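Local coordinates for protein pid-3 (Caenorhabditis elegans, PDB 7OCX), which probably acts in piRNA biogenesis as part of the PETISCO complex, its RRM domain binding TOFU-6 and a second copy of itself, at residues F27-L32 with A49-E54; T34-N39 with Q64-K69. All blocks are in the same frame, centred on the assembly; numbering follows the deposited sequence.

Interaction 1. Residues F27-L32 with A49-E54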
ATOM      1  N   PHE B  27       0.068  -8.740  -5.069  1.00 28.85           N
ATOM      2  CA  PHE B  27       0.665  -7.462  -4.762  1.00 28.48           C
ATOM      3  C   PHE B  27      -0.366  -6.497  -4.192  1.00 30.48           C
ATOM      4  O   PHE B  27      -0.062  -5.711  -3.290  1.00 28.84           O
ATOM      5  CB  PHE B  27       1.282  -6.887  -6.026  1.00 27.52           C
ATOM      6  CG  PHE B  27       2.511  -7.611  -6.481  1.00 29.56           C
ATOM      7  CD1 PHE B  27       3.642  -7.618  -5.708  1.00 30.98           C
ATOM      8  CD2 PHE B  27       2.541  -8.251  -7.682  1.00 32.02           C
ATOM      9  CE1 PHE B  27       4.793  -8.228  -6.145  1.00 33.45           C
ATOM     10  CE2 PHE B  27       3.694  -8.884  -8.122  1.00 35.04           C
ATOM     11  CZ  PHE B  27       4.819  -8.865  -7.349  1.00 33.56           C
ATOM     12  N   GLY B  28      -1.595  -6.555  -4.700  1.00 30.94           N
ATOM     13  CA  GLY B  28      -2.626  -5.662  -4.204  1.00 30.56           C
ATOM     14  C   GLY B  28      -3.005  -5.960  -2.764  1.00 29.51           C
ATOM     15  O   GLY B  28      -3.301  -5.039  -1.997  1.00 29.90           O
ATOM     16  N   ILE B  29      -3.002  -7.241  -2.389  1.00 29.52           N
ATOM     17  CA  ILE B  29      -3.240  -7.634  -1.002  1.00 29.60           C
ATOM     18  C   ILE B  29      -2.117  -7.104  -0.123  1.00 33.06           C
ATOM     19  O   ILE B  29      -2.359  -6.533   0.944  1.00 29.54           O
ATOM     20  CB  ILE B  29      -3.388  -9.164  -0.911  1.00 32.10           C
ATOM     21  CG1 ILE B  29      -4.632  -9.632  -1.683  1.00 28.75           C
ATOM     22  CG2 ILE B  29      -3.441  -9.613   0.559  1.00 33.58           C
ATOM     23  CD1 ILE B  29      -4.670 -11.100  -1.914  1.00 34.14           C
ATOM     24  N   ALA B  30      -0.870  -7.208  -0.590  1.00 29.71           N
ATOM     25  CA  ALA B  30       0.234  -6.622   0.169  1.00 30.70           C
ATOM     26  C   ALA B  30       0.065  -5.117   0.340  1.00 30.79           C
ATOM     27  O   ALA B  30       0.407  -4.560   1.397  1.00 28.79           O
ATOM     28  CB  ALA B  30       1.562  -6.959  -0.505  1.00 31.52           C
ATOM     29  N   GLN B  31      -0.432  -4.426  -0.699  1.00 27.46           N
ATOM     30  CA  GLN B  31      -0.647  -2.990  -0.615  1.00 26.04           C
ATOM     31  C   GLN B  31      -1.680  -2.638   0.461  1.00 27.11           C
ATOM     32  O   GLN B  31      -1.562  -1.597   1.120  1.00 30.04           O
ATOM     33  CB  GLN B  31      -1.047  -2.433  -1.989  1.00 29.16           C
ATOM     34  CG  GLN B  31       0.105  -2.496  -3.032  1.00 31.48           C
ATOM     35  CD  GLN B  31      -0.353  -2.065  -4.417  1.00 34.10           C
ATOM     36  OE1 GLN B  31      -1.423  -2.470  -4.867  1.00 40.18           O
ATOM     37  NE2 GLN B  31       0.500  -1.344  -5.141  1.00 30.73           N
ATOM     38  N   LEU B  32      -2.689  -3.487   0.661  1.00 28.42           N
ATOM     39  CA  LEU B  32      -3.662  -3.253   1.734  1.00 29.95           C
ATOM     40  C   LEU B  32      -2.999  -3.216   3.112  1.00 31.16           C
ATOM     41  O   LEU B  32      -3.496  -2.549   4.041  1.00 31.99           O
ATOM     42  CB  LEU B  32      -4.737  -4.335   1.733  1.00 30.34           C
ATOM     43  CG  LEU B  32      -5.676  -4.471   0.533  1.00 33.15           C
ATOM     44  CD1 LEU B  32      -6.549  -5.716   0.718  1.00 37.80           C
ATOM     45  CD2 LEU B  32      -6.466  -3.204   0.414  1.00 35.35           C
ATOM     46  N   ALA B  49      -7.329 -14.319   1.737  1.00 32.86           N
ATOM     47  CA  ALA B  49      -5.986 -14.860   1.640  1.00 37.05           C
ATOM     48  C   ALA B  49      -5.439 -15.117   3.033  1.00 38.08           C
ATOM     49  O   ALA B  49      -5.999 -14.677   4.045  1.00 37.00           O
ATOM     50  CB  ALA B  49      -5.062 -13.913   0.872  1.00 37.23           C
ATOM     51  N   VAL B  50      -4.350 -15.877   3.081  1.00 38.22           N
ATOM     52  CA  VAL B  50      -3.559 -16.041   4.292  1.00 37.06           C
ATOM     53  C   VAL B  50      -2.194 -15.408   4.033  1.00 34.37           C
ATOM     54  O   VAL B  50      -1.581 -15.659   2.988  1.00 39.05           O
ATOM     55  CB  VAL B  50      -3.431 -17.520   4.698  1.00 38.85           C
ATOM     56  CG1 VAL B  50      -2.430 -17.594   5.838  1.00 37.52           C
ATOM     57  CG2 VAL B  50      -4.781 -18.133   5.107  1.00 42.56           C
ATOM     58  N   VAL B  51      -1.723 -14.581   4.962  1.00 34.42           N
ATOM     59  CA  VAL B  51      -0.549 -13.738   4.733  1.00 34.44           C
ATOM     60  C   VAL B  51       0.465 -14.017   5.822  1.00 40.34           C
ATOM     61  O   VAL B  51       0.110 -14.050   7.003  1.00 38.75           O
ATOM     62  CB  VAL B  51      -0.914 -12.240   4.725  1.00 31.30           C
ATOM     63  CG1 VAL B  51       0.323 -11.392   4.579  1.00 34.64           C
ATOM     64  CG2 VAL B  51      -1.946 -11.986   3.668  1.00 35.98           C
ATOM     65  N   ALA B  52       1.721 -14.195   5.437  1.00 36.59           N
ATOM     66  CA  ALA B  52       2.814 -14.279   6.396  1.00 36.16           C
ATOM     67  C   ALA B  52       3.487 -12.912   6.459  1.00 36.75           C
ATOM     68  O   ALA B  52       3.972 -12.412   5.442  1.00 33.56           O
ATOM     69  CB  ALA B  52       3.808 -15.371   6.010  1.00 38.69           C
ATOM     70  N   LEU B  53       3.441 -12.289   7.629  1.00 32.63           N
ATOM     71  CA  LEU B  53       4.150 -11.058   7.921  1.00 33.21           C
ATOM     72  C   LEU B  53       5.455 -11.405   8.619  1.00 34.24           C
ATOM     73  O   LEU B  53       5.730 -12.560   8.931  1.00 38.22           O
ATOM     74  CB  LEU B  53       3.294 -10.115   8.763  1.00 32.77           C
ATOM     75  CG  LEU B  53       1.934  -9.622   8.262  1.00 29.27           C
ATOM     76  CD1 LEU B  53       1.357  -8.682   9.282  1.00 34.78           C
ATOM     77  CD2 LEU B  53       2.113  -8.929   6.917  1.00 33.16           C
ATOM     78  N   GLU B  54       6.257 -10.393   8.907  1.00 31.57           N
ATOM     79  CA  GLU B  54       7.598 -10.649   9.426  1.00 31.88           C
ATOM     80  C   GLU B  54       7.562 -11.325  10.801  1.00 36.04           C
ATOM     81  O   GLU B  54       8.384 -12.203  11.087  1.00 34.37           O
ATOM     82  CB  GLU B  54       8.362  -9.320   9.485  1.00 38.68           C
ATOM     83  CG  GLU B  54       9.802  -9.370   9.978  1.00 39.56           C
ATOM     84  CD  GLU B  54      10.680 -10.280   9.155  1.00 39.70           C
ATOM     85  OE1 GLU B  54      10.293 -10.623   8.013  1.00 42.31           O
ATOM     86  OE2 GLU B  54      11.775 -10.641   9.645  1.00 44.74           O
TER
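Ile29 reaches from the first helix of an RNA recognition motif onto strand 48-53, where it meets Ala49 and Val51. This is the packing expected of the RRM fold, in which two helices lie on one side of an antiparallel sheet. Both branches of the isoleucine are used. The longer one ends in CD1, which lies 4.0 Å from CB of Ala49; the shorter one, CG2, turns to Val51. A chi1 of -64° sets CG2 anti to the backbone N and CG1 beside it, which spreads the two branches toward Val51 and Ala49. Ala49 and Val51 are two apart in the strand and therefore present their side chains to the same side of the sheet, while Val50 between them points away from the helix. Residue size suits the spacing: the methyl of alanine leaves room for the long arm of Ile29, and the branched valine puts one methyl within van der Waals reach of CG2 of Ile29. All three side chains are buried and apolar, and no hydrogen bond crosses between helix and strand. Around them Tyr20 and Ile41 also touch both Ile29 and Ala49, while Leu15 and Ile17 of strand 14-18 lie against Val51. Ile29 and Val51 run past each other in opposite senses, CG2 of Ile29 coming 4.2 Å from CG2 of Val51.

Interaction 2. Residues T34-N39 with Q64-K69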
ATOM      1  N   THR B  34       0.188  -2.229   3.845  1.00 28.91           N
ATOM      2  CA  THR B  34       1.199  -1.203   4.047  1.00 27.14           C
ATOM      3  C   THR B  34       1.036  -0.588   5.428  1.00 32.29           C
ATOM      4  O   THR B  34      -0.083  -0.202   5.796  1.00 33.09           O
ATOM      5  CB  THR B  34       1.059  -0.106   2.994  1.00 30.84           C
ATOM      6  OG1 THR B  34       1.153  -0.731   1.722  1.00 31.59           O
ATOM      7  CG2 THR B  34       2.161   0.941   3.127  1.00 33.52           C
ATOM      8  N   PRO B  35       2.127  -0.424   6.198  1.00 38.16           N
ATOM      9  CA  PRO B  35       3.543  -0.626   5.829  1.00 30.72           C
ATOM     10  C   PRO B  35       4.177  -1.944   6.297  1.00 34.47           C
ATOM     11  O   PRO B  35       5.387  -2.060   6.233  1.00 32.17           O
ATOM     12  CB  PRO B  35       4.224   0.553   6.537  1.00 35.23           C
ATOM     13  CG  PRO B  35       3.455   0.648   7.841  1.00 36.88           C
ATOM     14  CD  PRO B  35       2.009   0.251   7.504  1.00 35.40           C
ATOM     15  N   TYR B  36       3.387  -2.906   6.773  1.00 31.29           N
ATOM     16  CA  TYR B  36       3.941  -4.106   7.390  1.00 30.52           C
ATOM     17  C   TYR B  36       4.638  -4.993   6.368  1.00 36.46           C
ATOM     18  O   TYR B  36       4.289  -5.021   5.181  1.00 31.36           O
ATOM     19  CB  TYR B  36       2.835  -4.877   8.146  1.00 31.72           C
ATOM     20  CG  TYR B  36       2.244  -3.983   9.199  1.00 31.24           C
ATOM     21  CD1 TYR B  36       2.964  -3.681  10.355  1.00 33.79           C
ATOM     22  CD2 TYR B  36       0.998  -3.382   9.030  1.00 33.27           C
ATOM     23  CE1 TYR B  36       2.469  -2.829  11.307  1.00 36.30           C
ATOM     24  CE2 TYR B  36       0.495  -2.527   9.982  1.00 35.21           C
ATOM     25  CZ  TYR B  36       1.239  -2.252  11.121  1.00 39.35           C
ATOM     26  OH  TYR B  36       0.761  -1.401  12.081  1.00 38.80           O
ATOM     27  N   ARG B  37       5.677  -5.689   6.838  1.00 30.81           N
ATOM     28  CA  ARG B  37       6.488  -6.497   5.944  1.00 33.80           C
ATOM     29  C   ARG B  37       5.782  -7.814   5.655  1.00 33.18           C
ATOM     30  O   ARG B  37       5.525  -8.610   6.569  1.00 32.76           O
ATOM     31  CB  ARG B  37       7.880  -6.788   6.498  1.00 34.94           C
ATOM     32  CG  ARG B  37       8.650  -7.691   5.519  1.00 38.76           C
ATOM     33  CD  ARG B  37      10.092  -7.913   5.892  1.00 43.56           C
ATOM     34  NE  ARG B  37      10.789  -8.841   5.005  1.00 36.20           N
ATOM     35  CZ  ARG B  37      11.582  -8.493   4.002  1.00 43.05           C
ATOM     36  NH1 ARG B  37      11.754  -7.230   3.663  1.00 40.66           N
ATOM     37  NH2 ARG B  37      12.244  -9.436   3.343  1.00 43.46           N
ATOM     38  N   VAL B  38       5.524  -8.051   4.375  1.00 31.23           N
ATOM     39  CA  VAL B  38       4.862  -9.246   3.872  1.00 31.95           C
ATOM     40  C   VAL B  38       5.917 -10.146   3.252  1.00 35.15           C
ATOM     41  O   VAL B  38       6.627  -9.736   2.326  1.00 31.95           O
ATOM     42  CB  VAL B  38       3.788  -8.889   2.831  1.00 32.23           C
ATOM     43  CG1 VAL B  38       3.163 -10.165   2.290  1.00 35.38           C
ATOM     44  CG2 VAL B  38       2.761  -7.965   3.397  1.00 33.02           C
ATOM     45  N   ASN B  39       5.996 -11.384   3.720  1.00 35.70           N
ATOM     46  CA  ASN B  39       6.935 -12.360   3.191  1.00 33.88           C
ATOM     47  C   ASN B  39       6.287 -13.430   2.339  1.00 39.26           C
ATOM     48  O   ASN B  39       6.994 -14.166   1.644  1.00 39.98           O
ATOM     49  CB  ASN B  39       7.678 -13.034   4.334  1.00 41.42           C
ATOM     50  CG  ASN B  39       8.617 -12.102   5.013  1.00 39.36           C
ATOM     51  OD1 ASN B  39       9.242 -11.257   4.361  1.00 39.24           O
ATOM     52  ND2 ASN B  39       8.723 -12.218   6.324  1.00 36.93           N
ATOM     53  N   GLN B  64      -5.075  -4.846  14.409  1.00 33.70           N
ATOM     54  CA  GLN B  64      -5.622  -3.641  15.020  1.00 39.77           C
ATOM     55  C   GLN B  64      -5.883  -2.571  13.970  1.00 38.86           C
ATOM     56  O   GLN B  64      -6.909  -1.885  14.021  1.00 39.18           O
ATOM     57  CB  GLN B  64      -4.660  -3.164  16.108  1.00 49.34           C
ATOM     58  CG  GLN B  64      -4.918  -1.817  16.760  1.00 63.59           C
ATOM     59  CD  GLN B  64      -3.959  -1.562  17.936  1.00 65.57           C
ATOM     60  OE1 GLN B  64      -2.901  -0.949  17.768  1.00 66.80           O
ATOM     61  NE2 GLN B  64      -4.316  -2.062  19.115  1.00 63.49           N
ATOM     62  N   ASP B  65      -4.976  -2.429  12.992  1.00 35.86           N
ATOM     63  CA  ASP B  65      -5.122  -1.355  12.013  1.00 35.13           C
ATOM     64  C   ASP B  65      -6.242  -1.631  11.013  1.00 38.41           C
ATOM     65  O   ASP B  65      -6.880  -0.689  10.517  1.00 38.51           O
ATOM     66  CB  ASP B  65      -3.841  -1.145  11.196  1.00 36.52           C
ATOM     67  CG  ASP B  65      -2.715  -0.482  11.961  1.00 44.71           C
ATOM     68  OD1 ASP B  65      -2.899  -0.099  13.128  1.00 44.24           O
ATOM     69  OD2 ASP B  65      -1.615  -0.359  11.339  1.00 43.63           O
ATOM     70  N   PHE B  66      -6.427  -2.903  10.618  1.00 34.81           N
ATOM     71  CA  PHE B  66      -7.211  -3.220   9.430  1.00 35.52           C
ATOM     72  C   PHE B  66      -8.486  -3.996   9.697  1.00 32.35           C
ATOM     73  O   PHE B  66      -9.403  -3.916   8.890  1.00 31.66           O
ATOM     74  CB  PHE B  66      -6.349  -3.999   8.417  1.00 34.43           C
ATOM     75  CG  PHE B  66      -5.096  -3.279   8.030  1.00 32.14           C
ATOM     76  CD1 PHE B  66      -5.139  -1.961   7.561  1.00 38.55           C
ATOM     77  CD2 PHE B  66      -3.862  -3.883   8.195  1.00 36.32           C
ATOM     78  CE1 PHE B  66      -3.984  -1.272   7.250  1.00 37.53           C
ATOM     79  CE2 PHE B  66      -2.693  -3.195   7.869  1.00 37.31           C
ATOM     80  CZ  PHE B  66      -2.752  -1.900   7.415  1.00 33.86           C
ATOM     81  N   ASN B  67      -8.624  -4.683  10.825  1.00 33.70           N
ATOM     82  CA  ASN B  67      -9.892  -5.352  11.054  1.00 33.78           C
ATOM     83  C   ASN B  67     -11.042  -4.357  11.158  1.00 33.72           C
ATOM     84  O   ASN B  67     -10.996  -3.400  11.941  1.00 37.97           O
ATOM     85  CB  ASN B  67      -9.845  -6.194  12.318  1.00 36.60           C
ATOM     86  CG  ASN B  67     -10.985  -7.167  12.382  1.00 37.68           C
ATOM     87  OD1 ASN B  67     -11.346  -7.792  11.388  1.00 39.37           O
ATOM     88  ND2 ASN B  67     -11.593  -7.271  13.543  1.00 38.79           N
ATOM     89  N   GLY B  68     -12.097  -4.593  10.381  1.00 34.21           N
ATOM     90  CA  GLY B  68     -13.230  -3.695  10.383  1.00 34.35           C
ATOM     91  C   GLY B  68     -13.080  -2.479   9.493  1.00 38.61           C
ATOM     92  O   GLY B  68     -13.988  -1.626   9.466  1.00 40.03           O
ATOM     93  N   LYS B  69     -11.985  -2.377   8.765  1.00 33.12           N
ATOM     94  CA  LYS B  69     -11.748  -1.208   7.938  1.00 36.84           C
ATOM     95  C   LYS B  69     -12.689  -1.173   6.743  1.00 35.37           C
ATOM     96  O   LYS B  69     -12.778  -2.137   5.973  1.00 35.23           O
ATOM     97  CB  LYS B  69     -10.304  -1.199   7.436  1.00 33.91           C
ATOM     98  CG  LYS B  69      -9.939   0.035   6.631  1.00 35.77           C
ATOM     99  CD  LYS B  69      -8.433   0.031   6.323  1.00 33.19           C
ATOM    100  CE  LYS B  69      -7.976   1.200   5.435  1.00 38.10           C
ATOM    101  NZ  LYS B  69      -6.476   1.217   5.423  1.00 37.36           N
TER
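The ring of Tyr36 carries CD of Pro35 on one face, 4.0 Å above the plane and displaced toward the rim, and receives Asp65 and Phe66 at its edge. The ring of Phe66 is covered on one face by CB of its chain neighbour Asp65, centred 3.8 Å above it, while its edge meets CD2 of Tyr36 and the carbonyl oxygen of Thr34. The two rings thus touch rim to rim, with CE2 of Phe66 3.9 Å from CD2 of Tyr36, and CZ of Phe66 sits 3.6 Å from O of Thr34. CG of Tyr36 lies anti to the carbonyl carbon (chi1 -59°), which turns the ring toward the helix end. One hydrogen bond joins the segments: OH of Tyr36 donates to OD2 of Asp65 at 2.7 Å. The oxygen lies in the plane of the tyrosine ring, but the hydroxyl approaches from above the carboxylate, 44° out of its plane. Tyrosine suits this place because its ring can pack with apolar neighbours while its hydroxyl reaches the more exposed aspartate. A phenylalanine here would probably leave OD2 of Asp65 without its hydroxyl donor across the contact. The peptide bond before Pro35 is cis, which is consistent with the tight fold that lays the proline against the ring. Lys42 of the neighbouring TOFU-6 chain packs on both Tyr36 and Asp65, placing the pair at the border with that subunit. The Tyr36, Asp65 and Phe66 contact ties the loop before strand 38-45 to the end of helix 56-66, the second helix of the RRM.

Interactions 1 and 2 lie side by side in the same RRM, their centres about 8 Å apart, and their segments alternate along the chain. The sheet connects them directly: N of Asn39 lies 2.8 Å from O of Ala52, a probable backbone hydrogen bond between neighbouring strands 38-45 and 48-53. A second probable bond, also 2.8 Å, runs from ND2 of Asn39 to OE1 of Glu54. Elsewhere, the carbonyl O of Leu32 meets CE1 of Phe66 at 3.5 Å. Both contacts also border the second copy of the protein, where Gln31 NE2 of one subunit is hydrogen-bonded to Tyr36 O of the other.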